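Local coordinates for glucuronan lyase A (Trichoderma reesei, PDB 2ZZJ), which probably cleaves beta-1,4-linked glucuronan within the chain as a calcium-binding polysaccharide lyase with a beta-jelly-roll fold, at residues A[15-20]-A[51-56]. Numbering follows the deposited sequence.
Sequences YVRKEN and RYHSEV
Arg17 and Glu55 form a hydrogen-bonded antiparallel pair, Arg17 N to Glu55 O 2.8 Å with Glu55 N returning to Arg17 O, and strands 15-18 and 53-56 run at 166°. Beyond the strand end, Glu19 N still reaches His53 O, a nearly linear bond. On the face carrying Val16, Lys18, Ser54 and Val56, Val16 CG2 lies 4.1 Å from Val56 CG1, both against Val24 of the next sheet. Across the opposite face, Arg17 runs out with CG anti to its own N (chi1 -180°), lays CD 3.4 Å from His53 CB, then bends at chi3. Its NH1 forms a salt bridge to Glu55 OE1 (3.1 Å), though the hydrogen bond within it is bent and weak, the guanidinium 80° from the carboxylate, while NH2 pairs with Asp57. Glu55 is itself shared with Arg196 and Gln91. Glu19 OE2 accepts the backbone N of His53 (2.9 Å) on its anti lone pair; His53 ND1 also points to OE2 near the ring plane, at a doubtfully short 2.4 Å. A water links Glu19 OE1 to Arg51 N. With an alanine at Glu19, His53 N would probably lose its carboxylate acceptor, and the imidazole might turn more easily. This carboxylate thus ties the loop after the edge strand to its jelly-roll neighbour and probably helps to fix the His53 ring, which also stacks on Tyr200.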
loop_
_atom_site.group_PDB
_atom_site.type_symbol
_atom_site.label_atom_id
_atom_site.label_comp_id
_atom_site.label_asym_id
_atom_site.label_seq_id
_atom_site.Cartn_x
_atom_site.Cartn_y
_atom_site.Cartn_z
ATOM N N TYR A 15 -2.631 4.717 13.860
ATOM C CA TYR A 15 -4.065 4.584 13.708
ATOM C C TYR A 15 -4.375 3.222 13.091
ATOM O O TYR A 15 -3.584 2.721 12.278
ATOM C CB TYR A 15 -4.610 5.700 12.823
ATOM C CG TYR A 15 -6.129 5.752 12.807
ATOM C CD1 TYR A 15 -6.854 6.165 13.938
ATOM C CD2 TYR A 15 -6.840 5.376 11.665
ATOM C CE1 TYR A 15 -8.260 6.197 13.911
ATOM C CE2 TYR A 15 -8.229 5.405 11.626
ATOM C CZ TYR A 15 -8.929 5.802 12.749
ATOM O OH TYR A 15 -10.304 5.829 12.672
ATOM N N VAL A 16 -5.495 2.642 13.527
ATOM C CA VAL A 16 -6.026 1.361 13.030
ATOM C C VAL A 16 -7.420 1.615 12.471
ATOM O O VAL A 16 -8.313 2.038 13.199
ATOM C CB VAL A 16 -6.047 0.310 14.144
ATOM C CG1 VAL A 16 -6.533 -1.062 13.621
ATOM C CG2 VAL A 16 -4.648 0.205 14.748
ATOM N N ARG A 17 -7.594 1.375 11.174
ATOM C CA ARG A 17 -8.855 1.684 10.468
ATOM C C ARG A 17 -9.529 0.358 10.144
ATOM O O ARG A 17 -8.929 -0.477 9.471
ATOM C CB ARG A 17 -8.551 2.473 9.201
ATOM C CG ARG A 17 -9.755 2.885 8.338
ATOM C CD ARG A 17 -9.337 3.740 7.095
ATOM N NE ARG A 17 -8.664 4.966 7.486
ATOM C CZ ARG A 17 -7.334 5.119 7.616
ATOM N NH1 ARG A 17 -6.464 4.128 7.292
ATOM N NH2 ARG A 17 -6.875 6.294 8.058
ATOM N N LYS A 18 -10.734 0.142 10.681
ATOM C CA LYS A 18 -11.500 -1.086 10.443
ATOM C C LYS A 18 -12.879 -0.669 9.984
ATOM O O LYS A 18 -13.825 -0.698 10.770
ATOM C CB LYS A 18 -11.687 -1.895 11.730
ATOM C CG LYS A 18 -10.471 -2.169 12.572
ATOM C CD LYS A 18 -10.936 -2.368 14.021
ATOM C CE LYS A 18 -9.901 -1.862 15.004
ATOM N NZ LYS A 18 -10.470 -0.945 16.071
ATOM N N GLU A 19 -12.991 -0.276 8.728
ATOM C CA GLU A 19 -14.214 0.282 8.166
ATOM C C GLU A 19 -15.310 -0.790 8.024
ATOM O O GLU A 19 -15.049 -1.941 7.604
ATOM C CB GLU A 19 -13.864 0.919 6.827
ATOM C CG GLU A 19 -14.592 2.147 6.460
ATOM C CD GLU A 19 -13.935 2.904 5.306
ATOM O OE1 GLU A 19 -14.332 4.077 5.051
ATOM O OE2 GLU A 19 -13.035 2.347 4.645
ATOM N N ASN A 20 -16.549 -0.428 8.377
ATOM C CA ASN A 20 -17.696 -1.335 8.180
ATOM C C ASN A 20 -17.536 -2.627 8.988
ATOM O O ASN A 20 -17.394 -2.577 10.194
ATOM C CB ASN A 20 -17.926 -1.582 6.669
ATOM C CG ASN A 20 -19.246 -2.287 6.358
ATOM O OD1 ASN A 20 -19.390 -2.885 5.285
ATOM N ND2 ASN A 20 -20.196 -2.235 7.280
ATOM N N ARG A 51 -16.808 2.769 2.067
ATOM C CA ARG A 51 -15.553 2.142 1.618
ATOM C C ARG A 51 -15.118 1.028 2.545
ATOM O O ARG A 51 -15.728 0.810 3.588
ATOM C CB ARG A 51 -14.458 3.199 1.375
ATOM C CG ARG A 51 -14.730 4.023 0.126
ATOM C CD ARG A 51 -13.661 5.043 -0.173
ATOM N NE ARG A 51 -13.928 5.840 -1.383
ATOM C CZ ARG A 51 -14.709 6.923 -1.414
ATOM N NH1 ARG A 51 -15.304 7.346 -0.300
ATOM N NH2 ARG A 51 -14.883 7.605 -2.547
ATOM N N TYR A 52 -14.087 0.282 2.136
ATOM C CA TYR A 52 -13.774 -0.984 2.761
ATOM C C TYR A 52 -12.275 -1.041 3.082
ATOM O O TYR A 52 -11.541 -1.868 2.529
ATOM C CB TYR A 52 -14.115 -2.105 1.783
ATOM C CG TYR A 52 -15.600 -2.390 1.545
ATOM C CD1 TYR A 52 -16.304 -3.263 2.370
ATOM C CD2 TYR A 52 -16.269 -1.845 0.425
ATOM C CE1 TYR A 52 -17.680 -3.566 2.120
ATOM C CE2 TYR A 52 -17.629 -2.150 0.168
ATOM C CZ TYR A 52 -18.308 -3.001 1.019
ATOM O OH TYR A 52 -19.638 -3.314 0.750
ATOM N N HIS A 53 -11.830 -0.156 3.972
ATOM C CA HIS A 53 -10.421 -0.114 4.408
ATOM C C HIS A 53 -10.246 -0.905 5.687
ATOM O O HIS A 53 -10.936 -0.655 6.686
ATOM C CB HIS A 53 -10.007 1.307 4.783
ATOM C CG HIS A 53 -9.994 2.285 3.664
ATOM N ND1 HIS A 53 -11.104 3.029 3.317
ATOM C CD2 HIS A 53 -8.983 2.728 2.882
ATOM C CE1 HIS A 53 -10.782 3.866 2.354
ATOM N NE2 HIS A 53 -9.500 3.708 2.073
ATOM N N SER A 54 -9.296 -1.831 5.695
ATOM C CA SER A 54 -8.809 -2.414 6.961
ATOM C C SER A 54 -7.287 -2.196 6.960
ATOM O O SER A 54 -6.557 -2.958 6.333
ATOM C CB SER A 54 -9.144 -3.896 7.069
ATOM O OG SER A 54 -10.514 -4.117 7.331
ATOM N N GLU A 55 -6.816 -1.140 7.625
ATOM C CA GLU A 55 -5.436 -0.657 7.455
ATOM C C GLU A 55 -4.828 -0.226 8.799
ATOM O O GLU A 55 -5.565 0.050 9.773
ATOM C CB GLU A 55 -5.393 0.572 6.511
ATOM C CG GLU A 55 -5.672 0.271 5.015
ATOM C CD GLU A 55 -5.808 1.529 4.173
ATOM O OE1 GLU A 55 -6.367 2.546 4.681
ATOM O OE2 GLU A 55 -5.348 1.515 3.007
ATOM N N VAL A 56 -3.496 -0.203 8.841
ATOM C CA VAL A 56 -2.778 0.437 9.933
ATOM C C VAL A 56 -1.921 1.528 9.335
ATOM O O VAL A 56 -1.408 1.377 8.218
ATOM C CB VAL A 56 -1.943 -0.543 10.741
ATOM C CG1 VAL A 56 -2.884 -1.492 11.508
ATOM C CG2 VAL A 56 -0.966 -1.363 9.790
HETATM O O HOH W 1 -16.627 4.970 4.151
#